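Local coordinates for ABC transporter, periplasmic substrate-binding protein (PDB 2HPG) that probably binds a solute in the periplasm and hands it to a tripartite ATP-independent (TRAP) transporter of Thermotoga maritima, at residues G6-L11 with N39-I44; Y136-Y141 with H224-N229; H143-K148 with E214-M219. All blocks are in the same frame, centred on the assembly; numbering follows the deposited sequence.

Interaction 1: G6-L11 with N39-I44; sequences GAKYTL and NGDVRI
Tyr9 and Asp41 open the pairing of two parallel strands, the outer members of a beta-alpha-beta unit whose connecting helix is 22-37. The first rung is Tyr9 N to Asp41 O, 2.8 Å; Lys8 N adds a weak bond to the same oxygen. Arg43 N then gives to Tyr9 O, and Leu11 N gives its hydrogen to Arg43 O at 2.8 Å, so the two chains exchange bonds alternately.

Followed outward, the tyrosine side chain starts with CB 3.7 Å from Asp41 O. With CG set beside the backbone N (chi1 -53°), the ring passes this carbonyl near its own plane, its CD2 3.5 Å from Asp41 O. CD2 also meets Val42 CG2 at 4.1 Å. Over one ring face, toward the rim, sits Lys8 CG; the side chain also packs on Leu241 and Pro242. A large, partly polar ring suits this half-exposed border.

Thr10 and Arg43 occupy the other face, where polar side chains are tolerated, whereas Val42 and Ile44, branched and apolar, suit the face that packs against helix 22-37. On their face Leu11 lies alongside Ile44, pointing the same way, with its CD2 4.2 Å from Ile44 CG2.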
loop_
_atom_site.group_PDB
_atom_site.type_symbol
_atom_site.label_atom_id
_atom_site.label_comp_id
_atom_site.label_asym_id
_atom_site.label_seq_id
_atom_site.Cartn_x
_atom_site.Cartn_y
_atom_site.Cartn_z
ATOM N N GLY A 6 -33.374 9.572 1.763
ATOM C CA GLY A 6 -32.003 9.101 1.662
ATOM C C GLY A 6 -31.840 7.742 1.010
ATOM O O GLY A 6 -32.805 7.143 0.501
ATOM N N ALA A 7 -30.596 7.263 1.051
ATOM C CA ALA A 7 -30.200 6.024 0.407
ATOM C C ALA A 7 -30.737 4.807 1.143
ATOM O O ALA A 7 -31.029 4.874 2.336
ATOM C CB ALA A 7 -28.678 5.965 0.317
ATOM N N LYS A 8 -30.864 3.699 0.418
ATOM C CA LYS A 8 -31.274 2.422 0.987
ATOM C C LYS A 8 -30.123 1.715 1.714
ATOM O O LYS A 8 -30.340 1.004 2.690
ATOM C CB LYS A 8 -31.813 1.507 -0.112
ATOM C CG LYS A 8 -32.332 0.175 0.395
ATOM C CD LYS A 8 -33.138 -0.552 -0.658
ATOM C CE LYS A 8 -33.523 -1.917 -0.161
ATOM N NZ LYS A 8 -34.165 -2.751 -1.213
ATOM N N TYR A 9 -28.910 1.873 1.201
ATOM C CA TYR A 9 -27.720 1.295 1.799
ATOM C C TYR A 9 -26.710 2.408 1.979
ATOM O O TYR A 9 -26.556 3.247 1.099
ATOM C CB TYR A 9 -27.126 0.232 0.887
ATOM C CG TYR A 9 -28.094 -0.836 0.434
ATOM C CD1 TYR A 9 -28.284 -1.978 1.186
ATOM C CD2 TYR A 9 -28.789 -0.714 -0.763
ATOM C CE1 TYR A 9 -29.149 -2.968 0.776
ATOM C CE2 TYR A 9 -29.653 -1.701 -1.188
ATOM C CZ TYR A 9 -29.833 -2.830 -0.405
ATOM O OH TYR A 9 -30.695 -3.836 -0.800
ATOM N N THR A 10 -26.046 2.436 3.129
ATOM C CA THR A 10 -24.995 3.413 3.381
ATOM C C THR A 10 -23.735 2.658 3.794
ATOM O O THR A 10 -23.801 1.730 4.613
ATOM C CB THR A 10 -25.411 4.437 4.440
ATOM O OG1 THR A 10 -26.552 5.153 3.966
ATOM C CG2 THR A 10 -24.301 5.445 4.692
ATOM N N LEU A 11 -22.615 3.011 3.151
ATOM C CA LEU A 11 -21.295 2.444 3.452
ATOM C C LEU A 11 -20.417 3.577 3.974
ATOM O O LEU A 11 -20.315 4.614 3.329
ATOM C CB LEU A 11 -20.651 1.843 2.187
ATOM C CG LEU A 11 -19.241 1.246 2.367
ATOM C CD1 LEU A 11 -19.242 0.073 3.341
ATOM C CD2 LEU A 11 -18.648 0.819 1.002
ATOM N N ASN A 39 -28.449 4.809 -8.617
ATOM C CA ASN A 39 -29.570 5.728 -8.537
ATOM C C ASN A 39 -29.793 6.267 -7.127
ATOM O O ASN A 39 -30.941 6.503 -6.728
ATOM C CB ASN A 39 -30.873 5.058 -9.040
ATOM C CG ASN A 39 -30.645 4.069 -10.191
ATOM O OD1 ASN A 39 -30.863 2.860 -10.030
ATOM N ND2 ASN A 39 -30.211 4.571 -11.345
ATOM N N GLY A 40 -28.717 6.459 -6.367
ATOM C CA GLY A 40 -28.824 6.963 -5.005
ATOM C C GLY A 40 -29.180 5.910 -3.963
ATOM O O GLY A 40 -29.276 6.226 -2.779
ATOM N N ASP A 41 -29.374 4.662 -4.383
ATOM C CA ASP A 41 -29.671 3.585 -3.438
ATOM C C ASP A 41 -28.485 3.187 -2.563
ATOM O O ASP A 41 -28.688 2.704 -1.458
ATOM C CB ASP A 41 -30.218 2.343 -4.154
ATOM C CG ASP A 41 -31.741 2.356 -4.265
ATOM O OD1 ASP A 41 -32.360 3.420 -4.052
ATOM O OD2 ASP A 41 -32.318 1.288 -4.536
ATOM N N VAL A 42 -27.261 3.343 -3.066
ATOM C CA VAL A 42 -26.068 3.134 -2.249
ATOM C C VAL A 42 -25.401 4.481 -2.048
ATOM O O VAL A 42 -25.025 5.135 -3.005
ATOM C CB VAL A 42 -25.071 2.128 -2.878
ATOM C CG1 VAL A 42 -23.807 2.023 -2.040
ATOM C CG2 VAL A 42 -25.729 0.751 -3.049
ATOM N N ARG A 43 -25.300 4.912 -0.795
ATOM C CA ARG A 43 -24.549 6.104 -0.448
ATOM C C ARG A 43 -23.236 5.640 0.181
ATOM O O ARG A 43 -23.252 4.788 1.073
ATOM C CB ARG A 43 -25.344 6.942 0.544
ATOM C CG ARG A 43 -24.597 8.148 1.039
ATOM C CD ARG A 43 -25.342 8.878 2.141
ATOM N NE ARG A 43 -24.399 9.427 3.115
ATOM C CZ ARG A 43 -24.632 10.453 3.931
ATOM N NH1 ARG A 43 -25.790 11.109 3.908
ATOM N NH2 ARG A 43 -23.686 10.837 4.774
ATOM N N ILE A 44 -22.111 6.178 -0.292
ATOM C CA ILE A 44 -20.805 5.866 0.297
ATOM C C ILE A 44 -20.203 7.107 0.908
ATOM O O ILE A 44 -19.969 8.084 0.216
ATOM C CB ILE A 44 -19.814 5.302 -0.725
ATOM C CG1 ILE A 44 -20.411 4.059 -1.396
ATOM C CG2 ILE A 44 -18.486 4.874 -0.008
ATOM C CD1 ILE A 44 -19.609 3.554 -2.558
#

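Interaction 2: Y136-Y141 with H224-N229; sequences YWVQGY and HFLLIN
Trp137 O receives the backbone N of Asn229 at 2.7 Å, while the indole reaches off to stack on Phe27 and gives its NE1 hydrogen to Met253 O. Val138, on the other face, turns CG1 across the side chain of Leu226 at about a right angle, 3.6 Å from Leu226 CD1; a branched apolar residue fits here because helices 101-112 and 243-278 close over it.

Gln139 N bonds to Leu227 O at 2.9 Å. Its chain, extended past CG (chi2 -177°), lies alongside Leu227 and carries the amide to Asn229, where NE2 meets Asn229 OD1 at 2.8 Å on a lone pair. The two amide planes are only 14° apart, and a water accepts from both Gln139 NE2 and Asn229 ND2. Tyr23 OH and Thr72 O also bind the asparagine amide and so fix its rotation. A leucine in place of Gln139 would probably leave Asn229 OD1 with Tyr23 OH but without its amide donor, and the water with one partner fewer.

Strands 130-146 and 218-234 are long and antiparallel and pair near the middle of the chain, consistent with the strands that span the two lobes in TRAP solute-binding proteins.

At Gly140 the positive phi (109°) would press a CB against the preceding carbonyl oxygen. Its O accepts Leu227 N at 3.2 Å, from above the carbonyl plane. Tyr141 comes last: Leu226 CD1 sits over the centre of its ring, 3.8 Å from the centroid, a CH-pi contact.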
loop_
_atom_site.group_PDB
_atom_site.type_symbol
_atom_site.label_atom_id
_atom_site.label_comp_id
_atom_site.label_asym_id
_atom_site.label_seq_id
_atom_site.Cartn_x
_atom_site.Cartn_y
_atom_site.Cartn_z
ATOM N N TYR A 136 -6.201 -2.640 -6.799
ATOM C CA TYR A 136 -5.589 -1.812 -7.831
ATOM C C TYR A 136 -5.360 -0.386 -7.355
ATOM O O TYR A 136 -5.536 0.582 -8.118
ATOM C CB TYR A 136 -6.488 -1.752 -9.061
ATOM C CG TYR A 136 -6.768 -3.083 -9.740
ATOM C CD1 TYR A 136 -6.017 -4.217 -9.486
ATOM C CD2 TYR A 136 -7.776 -3.176 -10.694
ATOM C CE1 TYR A 136 -6.300 -5.409 -10.126
ATOM C CE2 TYR A 136 -8.050 -4.363 -11.334
ATOM C CZ TYR A 136 -7.325 -5.467 -11.051
ATOM O OH TYR A 136 -7.641 -6.640 -11.713
ATOM N N TRP A 137 -4.952 -0.257 -6.095
ATOM C CA TRP A 137 -4.771 1.040 -5.454
ATOM C C TRP A 137 -3.333 1.067 -5.016
ATOM O O TRP A 137 -2.941 0.327 -4.126
ATOM C CB TRP A 137 -5.732 1.193 -4.267
ATOM C CG TRP A 137 -7.131 1.442 -4.733
ATOM C CD1 TRP A 137 -7.981 0.537 -5.297
ATOM C CD2 TRP A 137 -7.830 2.691 -4.711
ATOM N NE1 TRP A 137 -9.159 1.153 -5.645
ATOM C CE2 TRP A 137 -9.093 2.475 -5.283
ATOM C CE3 TRP A 137 -7.503 3.975 -4.267
ATOM C CZ2 TRP A 137 -10.044 3.503 -5.414
ATOM C CZ3 TRP A 137 -8.444 4.988 -4.397
ATOM C CH2 TRP A 137 -9.696 4.744 -4.961
ATOM N N VAL A 138 -2.539 1.892 -5.687
ATOM C CA VAL A 138 -1.096 1.875 -5.513
ATOM C C VAL A 138 -0.607 3.270 -5.114
ATOM O O VAL A 138 -0.964 4.267 -5.735
ATOM C CB VAL A 138 -0.437 1.333 -6.820
ATOM C CG1 VAL A 138 1.006 1.688 -6.921
ATOM C CG2 VAL A 138 -0.629 -0.203 -6.884
ATOM N N GLN A 139 0.177 3.336 -4.034
ATOM C CA GLN A 139 0.701 4.618 -3.569
ATOM C C GLN A 139 2.052 4.944 -4.186
ATOM O O GLN A 139 2.527 6.074 -4.083
ATOM C CB GLN A 139 0.799 4.624 -2.053
ATOM C CG GLN A 139 -0.510 4.932 -1.369
ATOM C CD GLN A 139 -0.359 4.998 0.109
ATOM O OE1 GLN A 139 0.436 5.787 0.609
ATOM N NE2 GLN A 139 -1.095 4.154 0.828
ATOM N N GLY A 140 2.681 3.966 -4.837
ATOM C CA GLY A 140 3.942 4.196 -5.510
ATOM C C GLY A 140 5.111 3.548 -4.812
ATOM O O GLY A 140 4.937 2.904 -3.778
ATOM N N TYR A 141 6.296 3.732 -5.391
ATOM C CA TYR A 141 7.533 3.169 -4.864
ATOM C C TYR A 141 8.077 3.977 -3.717
ATOM O O TYR A 141 8.106 5.208 -3.759
ATOM C CB TYR A 141 8.619 3.115 -5.935
ATOM C CG TYR A 141 8.279 2.155 -7.008
ATOM C CD1 TYR A 141 8.605 0.810 -6.889
ATOM C CD2 TYR A 141 7.531 2.555 -8.093
ATOM C CE1 TYR A 141 8.259 -0.078 -7.861
ATOM C CE2 TYR A 141 7.189 1.671 -9.067
ATOM C CZ TYR A 141 7.557 0.356 -8.944
ATOM O OH TYR A 141 7.190 -0.528 -9.919
ATOM N N HIS A 224 12.363 -0.181 -3.108
ATOM C CA HIS A 224 12.261 -1.485 -2.440
ATOM C C HIS A 224 10.825 -1.944 -2.079
ATOM O O HIS A 224 10.616 -3.144 -1.855
ATOM C CB HIS A 224 13.141 -1.485 -1.187
ATOM C CG HIS A 224 12.809 -0.379 -0.236
ATOM N ND1 HIS A 224 13.453 0.838 -0.255
ATOM C CD2 HIS A 224 11.854 -0.281 0.715
ATOM C CE1 HIS A 224 12.916 1.632 0.652
ATOM N NE2 HIS A 224 11.947 0.979 1.263
ATOM N N PHE A 225 9.857 -1.020 -2.000
ATOM C CA PHE A 225 8.439 -1.377 -1.891
ATOM C C PHE A 225 7.641 -0.664 -2.963
ATOM O O PHE A 225 7.901 0.497 -3.277
ATOM C CB PHE A 225 7.794 -0.966 -0.554
ATOM C CG PHE A 225 8.352 -1.631 0.664
ATOM C CD1 PHE A 225 8.353 -3.006 0.802
ATOM C CD2 PHE A 225 8.789 -0.868 1.717
ATOM C CE1 PHE A 225 8.843 -3.584 1.937
ATOM C CE2 PHE A 225 9.281 -1.433 2.849
ATOM C CZ PHE A 225 9.309 -2.798 2.975
ATOM N N LEU A 226 6.673 -1.377 -3.536
ATOM C CA LEU A 226 5.532 -0.756 -4.202
ATOM C C LEU A 226 4.323 -0.991 -3.305
ATOM O O LEU A 226 3.896 -2.136 -3.131
ATOM C CB LEU A 226 5.279 -1.363 -5.580
ATOM C CG LEU A 226 4.113 -0.722 -6.313
ATOM C CD1 LEU A 226 4.425 0.727 -6.661
ATOM C CD2 LEU A 226 3.731 -1.541 -7.532
ATOM N N LEU A 227 3.783 0.075 -2.725
ATOM C CA LEU A 227 2.672 -0.039 -1.773
ATOM C C LEU A 227 1.341 -0.290 -2.472
ATOM O O LEU A 227 0.779 0.588 -3.155
ATOM C CB LEU A 227 2.613 1.192 -0.852
ATOM C CG LEU A 227 1.496 1.261 0.197
ATOM C CD1 LEU A 227 1.195 -0.081 0.835
ATOM C CD2 LEU A 227 1.901 2.304 1.262
ATOM N N ILE A 228 0.874 -1.525 -2.325
ATOM C CA ILE A 228 -0.381 -1.957 -2.892
ATOM C C ILE A 228 -1.400 -1.958 -1.768
ATOM O O ILE A 228 -1.258 -2.699 -0.794
ATOM C CB ILE A 228 -0.272 -3.387 -3.453
ATOM C CG1 ILE A 228 0.827 -3.472 -4.524
ATOM C CG2 ILE A 228 -1.615 -3.829 -4.039
ATOM C CD1 ILE A 228 1.268 -4.938 -4.787
ATOM N N ASN A 229 -2.423 -1.135 -1.898
ATOM C CA ASN A 229 -3.479 -1.116 -0.896
ATOM C C ASN A 229 -4.598 -2.064 -1.272
ATOM O O ASN A 229 -4.900 -2.262 -2.465
ATOM C CB ASN A 229 -4.012 0.293 -0.688
ATOM C CG ASN A 229 -3.033 1.186 0.056
ATOM O OD1 ASN A 229 -2.474 2.123 -0.510
ATOM N ND2 ASN A 229 -2.804 0.877 1.330
HETATM O O HOH W 1 -1.850 2.948 3.521
#

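Interaction 3: H143-K148 with E214-M219; sequences HFVTNK and EVLKYM
Asn147 clasps the chain around Leu216 with both ends of its amide: ND2 gives to Val215 O at 2.9 Å, and OD1 accepts Lys217 N at 3.0 Å from a donor well above the carbonyl plane. Its CB points away from the partner segment, but CG beside the backbone N (chi1 -83°) swings the amide back over it. Asparagine, with a donor and an acceptor on one short arm, suits this double hold. In the same loop, Leu216 CD1 presses on Val145 CG1 at 3.6 Å, the two side chains crossing at about a right angle.

Next to this Thr146 and Tyr218 form a hydrogen-bonded antiparallel pair, Thr146 N to Tyr218 O at 3.0 Å and Tyr218 N to Thr146 O at 2.9 Å. Lys217 N also leans weakly on Thr146 O, so Lys217 and Tyr218 both face Thr146, a classic beta bulge where strand 218-234 begins. The Tyr218 ring presents its edge to the backbone of Asn147, with CD2 3.6 Å from Asn147 C, while Lys217 CG lies over one of its faces.

Between the strands a water donates to Phe144 O and Thr146 OG1 and can give Tyr218 O at most a weak share of its hydrogens. Further out, Val192 of helix 188-193 backs Leu216, and Val207 of helix 204-209 backs Val145. Backbone hydrogen bonds join Lys217 and Met219 to Ala282 of strand 282-284.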
loop_
_atom_site.group_PDB
_atom_site.type_symbol
_atom_site.label_atom_id
_atom_site.label_comp_id
_atom_site.label_asym_id
_atom_site.label_seq_id
_atom_site.Cartn_x
_atom_site.Cartn_y
_atom_site.Cartn_z
ATOM N N HIS A 143 11.374 4.729 -1.177
ATOM C CA HIS A 143 12.831 4.861 -1.284
ATOM C C HIS A 143 13.354 5.226 0.093
ATOM O O HIS A 143 12.586 5.677 0.919
ATOM C CB HIS A 143 13.175 5.982 -2.288
ATOM C CG HIS A 143 12.631 5.751 -3.669
ATOM N ND1 HIS A 143 12.923 4.624 -4.404
ATOM C CD2 HIS A 143 11.805 6.504 -4.438
ATOM C CE1 HIS A 143 12.287 4.684 -5.566
ATOM N NE2 HIS A 143 11.619 5.826 -5.620
ATOM N N PHE A 144 14.634 5.026 0.355
ATOM C CA PHE A 144 15.191 5.391 1.658
ATOM C C PHE A 144 15.383 6.911 1.782
ATOM O O PHE A 144 15.831 7.532 0.827
ATOM C CB PHE A 144 16.520 4.692 1.884
ATOM C CG PHE A 144 16.383 3.241 2.226
ATOM C CD1 PHE A 144 16.003 2.858 3.493
ATOM C CD2 PHE A 144 16.589 2.278 1.279
ATOM C CE1 PHE A 144 15.867 1.519 3.823
ATOM C CE2 PHE A 144 16.460 0.947 1.592
ATOM C CZ PHE A 144 16.089 0.570 2.870
ATOM N N VAL A 145 15.078 7.463 2.962
ATOM C CA VAL A 145 15.208 8.888 3.232
ATOM C C VAL A 145 16.132 8.964 4.438
ATOM O O VAL A 145 15.770 8.531 5.527
ATOM C CB VAL A 145 13.875 9.595 3.568
ATOM C CG1 VAL A 145 13.999 11.120 3.236
ATOM C CG2 VAL A 145 12.691 8.981 2.811
ATOM N N THR A 146 17.337 9.486 4.224
ATOM C CA THR A 146 18.431 9.375 5.190
ATOM C C THR A 146 19.346 10.616 5.155
ATOM O O THR A 146 19.148 11.507 4.349
ATOM C CB THR A 146 19.301 8.167 4.837
ATOM O OG1 THR A 146 19.850 8.363 3.524
ATOM C CG2 THR A 146 18.483 6.828 4.860
ATOM N N ASN A 147 20.327 10.663 6.056
ATOM C CA ASN A 147 21.384 11.685 5.992
ATOM C C ASN A 147 22.723 11.054 5.562
ATOM O O ASN A 147 23.789 11.620 5.801
ATOM C CB ASN A 147 21.511 12.448 7.321
ATOM C CG ASN A 147 20.499 13.566 7.447
ATOM O OD1 ASN A 147 20.287 14.342 6.505
ATOM N ND2 ASN A 147 19.844 13.645 8.602
ATOM N N LYS A 148 22.629 9.903 4.900
ATOM C CA LYS A 148 23.763 9.150 4.382
ATOM C C LYS A 148 23.296 8.511 3.084
ATOM O O LYS A 148 22.235 7.892 3.068
ATOM C CB LYS A 148 24.144 8.072 5.399
ATOM C CG LYS A 148 25.201 7.106 4.949
ATOM C CD LYS A 148 25.377 5.987 5.983
ATOM C CE LYS A 148 26.338 4.944 5.491
ATOM N NZ LYS A 148 26.461 3.824 6.475
ATOM N N GLU A 214 13.600 19.114 5.514
ATOM C CA GLU A 214 14.254 19.991 6.502
ATOM C C GLU A 214 15.248 19.227 7.385
ATOM O O GLU A 214 16.174 19.825 7.945
ATOM C CB GLU A 214 13.217 20.669 7.380
ATOM C CG GLU A 214 12.250 21.600 6.668
ATOM C CD GLU A 214 12.849 22.945 6.249
ATOM O OE1 GLU A 214 14.046 23.173 6.508
ATOM O OE2 GLU A 214 12.106 23.780 5.664
ATOM N N VAL A 215 15.073 17.909 7.518
ATOM C CA VAL A 215 15.882 17.128 8.490
ATOM C C VAL A 215 16.592 15.907 7.913
ATOM O O VAL A 215 17.437 15.314 8.580
ATOM C CB VAL A 215 15.019 16.733 9.737
ATOM C CG1 VAL A 215 14.849 17.933 10.649
ATOM C CG2 VAL A 215 13.631 16.101 9.329
ATOM N N LEU A 216 16.228 15.527 6.685
ATOM C CA LEU A 216 16.872 14.462 5.950
ATOM C C LEU A 216 17.290 15.015 4.575
ATOM O O LEU A 216 16.539 15.720 3.913
ATOM C CB LEU A 216 15.918 13.261 5.802
ATOM C CG LEU A 216 15.448 12.551 7.072
ATOM C CD1 LEU A 216 14.141 11.758 6.815
ATOM C CD2 LEU A 216 16.549 11.594 7.608
ATOM N N LYS A 217 18.506 14.682 4.162
ATOM C CA LYS A 217 19.094 15.229 2.940
ATOM C C LYS A 217 18.950 14.320 1.720
ATOM O O LYS A 217 18.760 14.819 0.604
ATOM C CB LYS A 217 20.576 15.552 3.161
ATOM C CG LYS A 217 21.313 15.932 1.876
ATOM C CD LYS A 217 22.660 16.542 2.157
ATOM C CE LYS A 217 23.487 16.663 0.858
ATOM N NZ LYS A 217 24.751 17.429 1.065
ATOM N N TYR A 218 19.053 13.003 1.915
ATOM C CA TYR A 218 19.133 12.069 0.787
ATOM C C TYR A 218 17.898 11.209 0.530
ATOM O O TYR A 218 17.343 10.592 1.440
ATOM C CB TYR A 218 20.312 11.109 0.966
ATOM C CG TYR A 218 21.652 11.785 0.958
ATOM C CD1 TYR A 218 22.301 12.054 -0.237
ATOM C CD2 TYR A 218 22.268 12.166 2.142
ATOM C CE1 TYR A 218 23.522 12.694 -0.265
ATOM C CE2 TYR A 218 23.492 12.796 2.132
ATOM C CZ TYR A 218 24.108 13.056 0.926
ATOM O OH TYR A 218 25.306 13.680 0.895
HETATM N N MSE A 219 17.486 11.185 -0.736
HETATM C CA MSE A 219 16.531 10.209 -1.224
HETATM C C MSE A 219 17.296 9.225 -2.092
HETATM O O MSE A 219 17.797 9.604 -3.148
HETATM C CB MSE A 219 15.448 10.898 -2.045
HETATM C CG MSE A 219 14.195 10.073 -2.156
HETATM SE SE MSE A 219 12.941 10.531 -0.753
HETATM C CE MSE A 219 11.392 9.582 -1.460
HETATM O O HOH W 2 18.513 8.064 1.246
#

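All three contacts belong to one mixed sheet. Interactions 2 and 3 join the same two strands, 130-146 and 218-234, and touch where His224 meets Phe144; their centres are 20 Å apart. Interaction 1 lies on the opposite side of the chain's centre from interaction 3, with about 30 Å between nearest atoms. Interaction 2 is the buried one, near the middle of the chain, and its Gln139 and Asn229 amides pair with each other and a water, Asn229 also with residues outside both strands. The outer two are partly buried: interaction 1 depends chiefly on parallel backbone bonds within one beta-alpha-beta unit, whereas interaction 3 adds side-chain-to-backbone bonds where strand 130-146 ends and 218-234 begins.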